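Local coordinates for protein aldehyde dehydrogenase (Staphylococcus aureus, PDB 6K10) that oxidises 4,4'-diaponeurosporen-4-al to 4,4'-diaponeurosporenoic acid with NAD, a step in making the carotenoid staphyloxanthin, at residues 46-51 with 65-70; 113-118 with 429-434; 282-287 with 317-322. The protein carries 1 engineered substitution. One frame throughout, in Å; residues are numbered along the deposited sequence.

In the fold
The three contacts sample different depths of one aldehyde dehydrogenase chain. Interaction 2 is the buried one: strand 104-118 meets Phe431, whose side chain lies about 10 Å from that of Glu217, predicted to belong to the active site. Interaction 1 joins two early helices, its centre 25 Å from that of interaction 2, and both of these contacts also reach the second subunit. Interaction 3 sits on the surface, in the long run of chain between the two segments of interaction 2; their centres are 41 Å apart, on opposite sides of the chain's centre. Interactions 1 and 3 do not touch, yet their nearest atoms come within about 7 Å.

Interaction 1 of 3, residues 46-51 with 65-70; sequences SYESDI and EAYATE
Glu48 carries its CG anti to the backbone N (chi1 179°) and runs on extended, which stretches the carboxylate out from the start of helix 48-59 toward helix 63-89. Tyr67 meets it from that second helix with an unusual first torsion, chi1 -138°, well off the staggered positions; its CB does not aim straight at the other helix, and the length of the ring closes the gap. The phenol OH donates to Glu48 OE1 at 2.7 Å from Tyr67 OH, arriving from above the carboxylate plane. The two side chains cross at about a right angle, with carboxylate and ring 84° apart, while Glu48 CD lies in the ring plane at the edge, 3.5 Å from Tyr67 CE1.

Each carboxylate oxygen has its own partner: OE1 takes the phenol, and OE2 forms a salt bridge with Lys461 of the second subunit, a charge that would tend to keep the glutamate ionised. The Tyr67 ring also meets Phe457 of the second subunit edge-to-face. Beside the polar bridge the same two helices pack through apolar side chains, Ala66 on Leu52 and Leu55, and Ile51 on Ile71. This is a pairing of two successive helices across a short connection, packed through apolar side chains and bridged by one tyrosine-glutamate hydrogen bond at the subunit interface of the dimer.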
loop_
_atom_site.group_PDB
_atom_site.type_symbol
_atom_site.label_atom_id
_atom_site.label_comp_id
_atom_site.label_asym_id
_atom_site.label_seq_id
_atom_site.Cartn_x
_atom_site.Cartn_y
_atom_site.Cartn_z
ATOM N N SER A 46 3.469 -30.190 16.046
ATOM C CA SER A 46 2.708 -31.419 16.233
ATOM C C SER A 46 2.392 -32.087 14.901
ATOM O O SER A 46 2.316 -33.319 14.825
ATOM C CB SER A 46 1.418 -31.120 16.996
ATOM O OG SER A 46 1.691 -30.393 18.180
ATOM N N TYR A 47 2.224 -31.297 13.845
ATOM C CA TYR A 47 1.854 -31.797 12.529
ATOM C C TYR A 47 3.032 -31.870 11.571
ATOM O O TYR A 47 2.823 -32.092 10.375
ATOM C CB TYR A 47 0.768 -30.910 11.932
ATOM C CG TYR A 47 -0.629 -31.236 12.389
ATOM C CD1 TYR A 47 -1.054 -30.900 13.664
ATOM C CD2 TYR A 47 -1.540 -31.828 11.528
ATOM C CE1 TYR A 47 -2.340 -31.169 14.081
ATOM C CE2 TYR A 47 -2.826 -32.102 11.935
ATOM C CZ TYR A 47 -3.220 -31.771 13.213
ATOM O OH TYR A 47 -4.505 -32.045 13.618
ATOM N N GLU A 48 4.260 -31.684 12.066
ATOM C CA GLU A 48 5.420 -31.587 11.184
ATOM C C GLU A 48 5.525 -32.791 10.254
ATOM O O GLU A 48 5.775 -32.642 9.053
ATOM C CB GLU A 48 6.697 -31.444 12.013
ATOM C CG GLU A 48 7.955 -31.351 11.168
ATOM C CD GLU A 48 9.222 -31.391 11.998
ATOM O OE1 GLU A 48 9.456 -30.437 12.768
ATOM O OE2 GLU A 48 9.981 -32.375 11.880
ATOM N N SER A 49 5.330 -33.995 10.794
ATOM C CA SER A 49 5.446 -35.193 9.970
ATOM C C SER A 49 4.373 -35.228 8.887
ATOM O O SER A 49 4.657 -35.572 7.734
ATOM C CB SER A 49 5.366 -36.443 10.845
ATOM O OG SER A 49 5.989 -37.542 10.205
ATOM N N ASP A 50 3.135 -34.869 9.239
ATOM C CA ASP A 50 2.055 -34.877 8.257
ATOM C C ASP A 50 2.260 -33.814 7.187
ATOM O O ASP A 50 1.903 -34.033 6.023
ATOM C CB ASP A 50 0.707 -34.675 8.953
ATOM C CG ASP A 50 0.612 -35.424 10.269
ATOM O OD1 ASP A 50 1.252 -34.995 11.256
ATOM O OD2 ASP A 50 -0.101 -36.448 10.321
ATOM N N ILE A 51 2.822 -32.662 7.556
ATOM C CA ILE A 51 3.098 -31.624 6.566
ATOM C C ILE A 51 4.167 -32.095 5.590
ATOM O O ILE A 51 4.035 -31.928 4.372
ATOM C CB ILE A 51 3.509 -30.313 7.261
ATOM C CG1 ILE A 51 2.388 -29.819 8.173
ATOM C CG2 ILE A 51 3.847 -29.251 6.227
ATOM C CD1 ILE A 51 2.857 -28.837 9.225
ATOM N N GLU A 65 14.395 -29.698 1.478
ATOM C CA GLU A 65 13.814 -28.555 0.784
ATOM C C GLU A 65 12.519 -28.106 1.449
ATOM O O GLU A 65 12.260 -26.903 1.574
ATOM C CB GLU A 65 13.569 -28.916 -0.681
ATOM C CG GLU A 65 13.676 -27.751 -1.642
ATOM C CD GLU A 65 13.264 -28.135 -3.048
ATOM O OE1 GLU A 65 14.151 -28.489 -3.852
ATOM O OE2 GLU A 65 12.053 -28.085 -3.346
ATOM N N ALA A 66 11.694 -29.062 1.884
ATOM C CA ALA A 66 10.430 -28.717 2.524
ATOM C C ALA A 66 10.649 -27.987 3.841
ATOM O O ALA A 66 9.850 -27.119 4.210
ATOM C CB ALA A 66 9.594 -29.976 2.749
ATOM N N TYR A 67 11.723 -28.314 4.561
ATOM C CA TYR A 67 11.976 -27.627 5.823
ATOM C C TYR A 67 12.538 -26.232 5.591
ATOM O O TYR A 67 12.164 -25.282 6.289
ATOM C CB TYR A 67 12.920 -28.447 6.700
ATOM C CG TYR A 67 12.477 -28.460 8.141
ATOM C CD1 TYR A 67 11.549 -29.387 8.589
ATOM C CD2 TYR A 67 12.951 -27.515 9.043
ATOM C CE1 TYR A 67 11.123 -29.393 9.900
ATOM C CE2 TYR A 67 12.528 -27.510 10.357
ATOM C CZ TYR A 67 11.615 -28.452 10.780
ATOM O OH TYR A 67 11.188 -28.456 12.087
ATOM N N ALA A 68 13.427 -26.083 4.607
ATOM C CA ALA A 68 14.060 -24.788 4.383
ATOM C C ALA A 68 13.106 -23.785 3.745
ATOM O O ALA A 68 13.256 -22.577 3.954
ATOM C CB ALA A 68 15.307 -24.955 3.516
ATOM N N THR A 69 12.123 -24.253 2.974
ATOM C CA THR A 69 11.254 -23.352 2.229
ATOM C C THR A 69 9.814 -23.313 2.722
ATOM O O THR A 69 9.052 -22.455 2.263
ATOM C CB THR A 69 11.252 -23.719 0.735
ATOM O OG1 THR A 69 10.644 -25.004 0.550
ATOM C CG2 THR A 69 12.672 -23.745 0.187
ATOM N N GLU A 70 9.408 -24.207 3.626
ATOM C CA GLU A 70 8.019 -24.198 4.075
ATOM C C GLU A 70 7.887 -24.253 5.594
ATOM O O GLU A 70 7.346 -23.323 6.201
ATOM C CB GLU A 70 7.236 -25.354 3.439
ATOM C CG GLU A 70 7.415 -25.480 1.932
ATOM C CD GLU A 70 6.117 -25.322 1.156
ATOM O OE1 GLU A 70 5.155 -24.740 1.698
ATOM O OE2 GLU A 70 6.061 -25.777 -0.003
#

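Interaction 2 of 3, residues 113-118 with 429-434; sequences GTVLII and DTFTHE
Phe431 pushes its ring toward strand 104-118, and Val115 and Ile117 receive it with their branches. The approach is oblique throughout. Val115 spreads its two methyls along one side of the ring, with Val115 CG1 3.9 Å from Phe431 CD1 and Val115 CG2 3.9 Å from Phe431 CE1. Its CB follows close behind, 4.1 Å from Phe431 CE1. Ile117 takes the far end, where Ile117 CG1 stands 4.3 Å from Phe431 CZ.

The torsions explain the fit. Phe431 places CG anti to its own carbonyl carbon (chi1 -63°), which turns the ring toward Val115 and Ile117 at the first residue past helix 425-430. Val115 has CG1 anti to its carbonyl carbon as well, leaving CG2 between that carbon and the backbone N, so that both methyls can address the ring. Within the same segment, Thr430 CG2 lies over one face of the Phe431 ring, 4.2 Å above its plane and offset toward the rim. Tyr190 meets the phenylalanine as well, the two ring planes at about 60°, and Ala138 of helix 126-138 adds to the apolar surroundings.

There is no hydrogen bond across the contact; the polar tie is indirect, because Asn140 bonds both Gly113 N and Phe431 O. Leu116, between the two contacting residues, turns the other way, onto helix 177-184. Strand 104-118, helix 126-138 and the parallel strand 141-145 form a beta-alpha-beta crossover, as in the Rossmann-type NAD-binding domain of aldehyde dehydrogenases, and Phe431 packs against it.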
loop_
_atom_site.group_PDB
_atom_site.type_symbol
_atom_site.label_atom_id
_atom_site.label_comp_id
_atom_site.label_asym_id
_atom_site.label_seq_id
_atom_site.Cartn_x
_atom_site.Cartn_y
_atom_site.Cartn_z
ATOM N N GLY A 113 -9.355 -5.836 10.415
ATOM C CA GLY A 113 -10.549 -6.564 10.794
ATOM C C GLY A 113 -10.494 -8.024 10.394
ATOM O O GLY A 113 -9.742 -8.808 10.979
ATOM N N THR A 114 -11.285 -8.395 9.391
ATOM C CA THR A 114 -11.360 -9.762 8.891
ATOM C C THR A 114 -10.739 -9.799 7.500
ATOM O O THR A 114 -11.188 -9.082 6.599
ATOM C CB THR A 114 -12.811 -10.243 8.856
ATOM O OG1 THR A 114 -13.345 -10.237 10.187
ATOM C CG2 THR A 114 -12.898 -11.649 8.282
ATOM N N VAL A 115 -9.709 -10.629 7.327
ATOM C CA VAL A 115 -8.904 -10.612 6.113
ATOM C C VAL A 115 -8.992 -11.960 5.409
ATOM O O VAL A 115 -9.337 -12.987 6.002
ATOM C CB VAL A 115 -7.431 -10.248 6.402
ATOM C CG1 VAL A 115 -7.350 -8.964 7.213
ATOM C CG2 VAL A 115 -6.723 -11.389 7.124
ATOM N N LEU A 116 -8.668 -11.939 4.118
ATOM C CA LEU A 116 -8.684 -13.114 3.260
ATOM C C LEU A 116 -7.273 -13.393 2.765
ATOM O O LEU A 116 -6.578 -12.475 2.317
ATOM C CB LEU A 116 -9.627 -12.909 2.070
ATOM C CG LEU A 116 -9.664 -14.015 1.013
ATOM C CD1 LEU A 116 -10.053 -15.357 1.626
ATOM C CD2 LEU A 116 -10.604 -13.642 -0.122
ATOM N N ILE A 117 -6.857 -14.654 2.842
ATOM C CA ILE A 117 -5.542 -15.087 2.382
ATOM C C ILE A 117 -5.741 -16.205 1.370
ATOM O O ILE A 117 -6.321 -17.250 1.697
ATOM C CB ILE A 117 -4.653 -15.550 3.546
ATOM C CG1 ILE A 117 -4.364 -14.380 4.489
ATOM C CG2 ILE A 117 -3.358 -16.151 3.023
ATOM C CD1 ILE A 117 -3.652 -14.781 5.759
ATOM N N ILE A 118 -5.264 -15.988 0.146
ATOM C CA ILE A 118 -5.352 -16.964 -0.935
ATOM C C ILE A 118 -3.944 -17.444 -1.252
ATOM O O ILE A 118 -3.045 -16.630 -1.491
ATOM C CB ILE A 118 -6.016 -16.365 -2.189
ATOM C CG1 ILE A 118 -7.418 -15.851 -1.869
ATOM C CG2 ILE A 118 -6.059 -17.388 -3.317
ATOM C CD1 ILE A 118 -7.977 -14.922 -2.934
ATOM N N ASP A 429 2.999 -5.114 8.806
ATOM C CA ASP A 429 2.589 -3.840 8.217
ATOM C C ASP A 429 1.446 -4.018 7.224
ATOM O O ASP A 429 0.513 -3.206 7.183
ATOM C CB ASP A 429 3.778 -3.177 7.516
ATOM C CG ASP A 429 4.887 -2.784 8.475
ATOM O OD1 ASP A 429 4.647 -2.737 9.701
ATOM O OD2 ASP A 429 6.015 -2.520 7.999
ATOM N N THR A 430 1.506 -5.079 6.412
ATOM C CA THR A 430 0.514 -5.276 5.358
ATOM C C THR A 430 -0.897 -5.381 5.927
ATOM O O THR A 430 -1.848 -4.845 5.346
ATOM C CB THR A 430 0.872 -6.519 4.537
ATOM O OG1 THR A 430 2.043 -6.250 3.761
ATOM C CG2 THR A 430 -0.266 -6.916 3.603
ATOM N N PHE A 431 -1.051 -6.042 7.076
ATOM C CA PHE A 431 -2.351 -6.214 7.713
ATOM C C PHE A 431 -2.593 -5.203 8.828
ATOM O O PHE A 431 -3.425 -5.449 9.709
ATOM C CB PHE A 431 -2.487 -7.644 8.241
ATOM C CG PHE A 431 -2.435 -8.689 7.160
ATOM C CD1 PHE A 431 -3.552 -8.960 6.393
ATOM C CD2 PHE A 431 -1.273 -9.400 6.915
ATOM C CE1 PHE A 431 -3.516 -9.917 5.398
ATOM C CE2 PHE A 431 -1.231 -10.361 5.921
ATOM C CZ PHE A 431 -2.355 -10.620 5.160
ATOM N N THR A 432 -1.896 -4.068 8.797
ATOM C CA THR A 432 -2.004 -3.039 9.821
ATOM C C THR A 432 -2.393 -1.719 9.174
ATOM O O THR A 432 -1.803 -1.324 8.163
ATOM C CB THR A 432 -0.678 -2.879 10.573
ATOM O OG1 THR A 432 -0.435 -4.046 11.371
ATOM C CG2 THR A 432 -0.696 -1.642 11.468
ATOM N N HIS A 433 -3.387 -1.048 9.742
ATOM C CA HIS A 433 -3.622 0.349 9.420
ATOM C C HIS A 433 -2.898 1.214 10.438
ATOM O O HIS A 433 -3.094 1.055 11.647
ATOM C CB HIS A 433 -5.106 0.703 9.424
ATOM C CG HIS A 433 -5.350 2.176 9.334
ATOM N ND1 HIS A 433 -6.102 2.868 10.258
ATOM C CD2 HIS A 433 -4.904 3.095 8.446
ATOM C CE1 HIS A 433 -6.121 4.150 9.934
ATOM N NE2 HIS A 433 -5.403 4.313 8.838
ATOM N N GLU A 434 -2.062 2.121 9.950
ATOM C CA GLU A 434 -1.363 3.060 10.815
ATOM C C GLU A 434 -2.237 4.294 10.992
ATOM O O GLU A 434 -2.549 4.988 10.018
ATOM C CB GLU A 434 0.003 3.411 10.232
ATOM C CG GLU A 434 0.989 2.256 10.355
ATOM C CD GLU A 434 2.414 2.661 10.060
ATOM O OE1 GLU A 434 2.611 3.673 9.360
ATOM O OE2 GLU A 434 3.337 1.962 10.531
#

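Interaction 3 of 3, residues 282-287 with 317-322; sequences NIQQSP and HSDEDE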
loop_
_atom_site.group_PDB
_atom_site.type_symbol
_atom_site.label_atom_id
_atom_site.label_comp_id
_atom_site.label_asym_id
_atom_site.label_seq_id
_atom_site.Cartn_x
_atom_site.Cartn_y
_atom_site.Cartn_z
ATOM N N ASN A 282 21.420 -39.975 -13.366
ATOM C CA ASN A 282 20.002 -40.295 -13.512
ATOM C C ASN A 282 19.239 -39.404 -12.533
ATOM O O ASN A 282 18.993 -39.781 -11.387
ATOM C CB ASN A 282 19.730 -41.775 -13.263
ATOM C CG ASN A 282 18.306 -42.167 -13.602
ATOM O OD1 ASN A 282 17.537 -41.359 -14.126
ATOM N ND2 ASN A 282 17.948 -43.413 -13.314
ATOM N N ILE A 283 18.863 -38.213 -13.005
ATOM C CA ILE A 283 18.247 -37.215 -12.133
ATOM C C ILE A 283 16.893 -37.690 -11.621
ATOM O O ILE A 283 16.443 -37.269 -10.548
ATOM C CB ILE A 283 18.152 -35.865 -12.876
ATOM C CG1 ILE A 283 19.551 -35.387 -13.269
ATOM C CG2 ILE A 283 17.471 -34.806 -12.022
ATOM C CD1 ILE A 283 19.558 -34.176 -14.178
ATOM N N GLN A 284 16.231 -38.591 -12.352
ATOM C CA GLN A 284 14.978 -39.153 -11.861
ATOM C C GLN A 284 15.175 -39.952 -10.579
ATOM O O GLN A 284 14.216 -40.137 -9.819
ATOM C CB GLN A 284 14.328 -40.034 -12.932
ATOM C CG GLN A 284 12.868 -40.367 -12.639
ATOM C CD GLN A 284 12.165 -41.049 -13.796
ATOM O OE1 GLN A 284 12.631 -41.008 -14.933
ATOM N NE2 GLN A 284 11.032 -41.679 -13.507
ATOM N N GLN A 285 16.393 -40.417 -10.315
ATOM C CA GLN A 285 16.698 -41.169 -9.106
ATOM C C GLN A 285 17.173 -40.286 -7.958
ATOM O O GLN A 285 17.376 -40.793 -6.852
ATOM C CB GLN A 285 17.758 -42.236 -9.406
ATOM N N SER A 286 17.344 -38.985 -8.185
ATOM C CA SER A 286 17.847 -38.105 -7.134
ATOM C C SER A 286 16.762 -37.849 -6.093
ATOM O O SER A 286 15.636 -37.491 -6.454
ATOM C CB SER A 286 18.325 -36.779 -7.722
ATOM O OG SER A 286 18.550 -35.819 -6.704
ATOM N N PRO A 287 17.060 -38.006 -4.800
ATOM C CA PRO A 287 16.077 -37.687 -3.760
ATOM C C PRO A 287 15.988 -36.206 -3.436
ATOM O O PRO A 287 15.237 -35.831 -2.529
ATOM C CB PRO A 287 16.606 -38.475 -2.557
ATOM C CG PRO A 287 18.092 -38.375 -2.720
ATOM C CD PRO A 287 18.349 -38.425 -4.219
ATOM N N HIS A 317 14.152 -35.246 -20.670
ATOM C CA HIS A 317 13.414 -36.465 -20.387
ATOM C C HIS A 317 12.229 -36.174 -19.471
ATOM O O HIS A 317 12.203 -35.185 -18.734
ATOM C CB HIS A 317 14.323 -37.518 -19.753
ATOM C CG HIS A 317 15.334 -38.085 -20.699
ATOM N ND1 HIS A 317 16.611 -37.580 -20.817
ATOM C CD2 HIS A 317 15.252 -39.109 -21.583
ATOM C CE1 HIS A 317 17.274 -38.271 -21.727
ATOM N NE2 HIS A 317 16.472 -39.205 -22.206
ATOM N N SER A 318 11.235 -37.056 -19.532
ATOM C CA SER A 318 10.030 -36.900 -18.736
ATOM C C SER A 318 9.460 -38.274 -18.423
ATOM O O SER A 318 9.753 -39.261 -19.103
ATOM C CB SER A 318 8.987 -36.037 -19.455
ATOM O OG SER A 318 8.687 -36.570 -20.733
ATOM N N ASP A 319 8.647 -38.326 -17.370
ATOM C CA ASP A 319 7.930 -39.546 -17.013
ATOM C C ASP A 319 6.581 -39.129 -16.447
ATOM O O ASP A 319 6.510 -38.566 -15.351
ATOM C CB ASP A 319 8.718 -40.388 -16.012
ATOM C CG ASP A 319 8.093 -41.756 -15.778
ATOM O OD1 ASP A 319 6.988 -42.010 -16.302
ATOM O OD2 ASP A 319 8.710 -42.582 -15.075
ATOM N N GLU A 320 5.519 -39.410 -17.203
ATOM C CA GLU A 320 4.176 -39.005 -16.805
ATOM C C GLU A 320 3.747 -39.679 -15.507
ATOM O O GLU A 320 3.062 -39.066 -14.679
ATOM C CB GLU A 320 3.200 -39.332 -17.935
ATOM C CG GLU A 320 1.818 -38.731 -17.801
ATOM C CD GLU A 320 0.987 -38.971 -19.048
ATOM O OE1 GLU A 320 0.295 -38.035 -19.499
ATOM O OE2 GLU A 320 1.041 -40.096 -19.586
ATOM N N ASP A 321 4.147 -40.937 -15.307
ATOM C CA ASP A 321 3.702 -41.697 -14.143
ATOM C C ASP A 321 4.216 -41.120 -12.830
ATOM O O ASP A 321 3.615 -41.373 -11.781
ATOM C CB ASP A 321 4.138 -43.155 -14.275
ATOM C CG ASP A 321 3.503 -43.845 -15.465
ATOM O OD1 ASP A 321 2.428 -43.393 -15.913
ATOM O OD2 ASP A 321 4.079 -44.839 -15.954
ATOM N N GLU A 322 5.311 -40.367 -12.861
ATOM C CA GLU A 322 5.830 -39.686 -11.684
ATOM C C GLU A 322 5.606 -38.183 -11.737
ATOM O O GLU A 322 6.020 -37.476 -10.812
ATOM C CB GLU A 322 7.328 -39.974 -11.527
ATOM C CG GLU A 322 7.656 -41.196 -10.691
ATOM C CD GLU A 322 9.152 -41.394 -10.525
ATOM O OE1 GLU A 322 9.843 -40.427 -10.138
ATOM O OE2 GLU A 322 9.638 -42.514 -10.786
#
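An Asx turn at Asp319 supplies one carboxylate of a surface hydrogen-bonded contact, Glu322 supplies the other, and the amide of Gln284 reaches between them. Asp319 OD1 accepts from the backbone N of Asp321 (3.2 Å), which leaves Asp319 OD2 to face the glutamine. Gln284 gets there with CG anti to its backbone N (chi1 -165°) and an extended chain beyond. Its NE2 uses one N-H for each carboxylate, both partners lying in the amide plane. The bond from Gln284 NE2 to Asp319 OD2 is 2.9 Å long and bent to 148°, and it takes the anti lone pair. The one from Gln284 NE2 to Glu322 OE2 is longer, 3.2 Å, and comes from above the carboxylate plane. Two acceptors at right angles should fix the rotation of the amide.

Glu322 has a stronger partner in Arg291, which forms a salt bridge with its OE1 and probably offsets the negative charge gathered here. Gln284 also packs on Tyr324 of strand 324-330. The contact thus joins the loop between helices 264-279 and 295-307 to the end of strand 318-319 and the turn after it; that strand pairs antiparallel with strand 324-330.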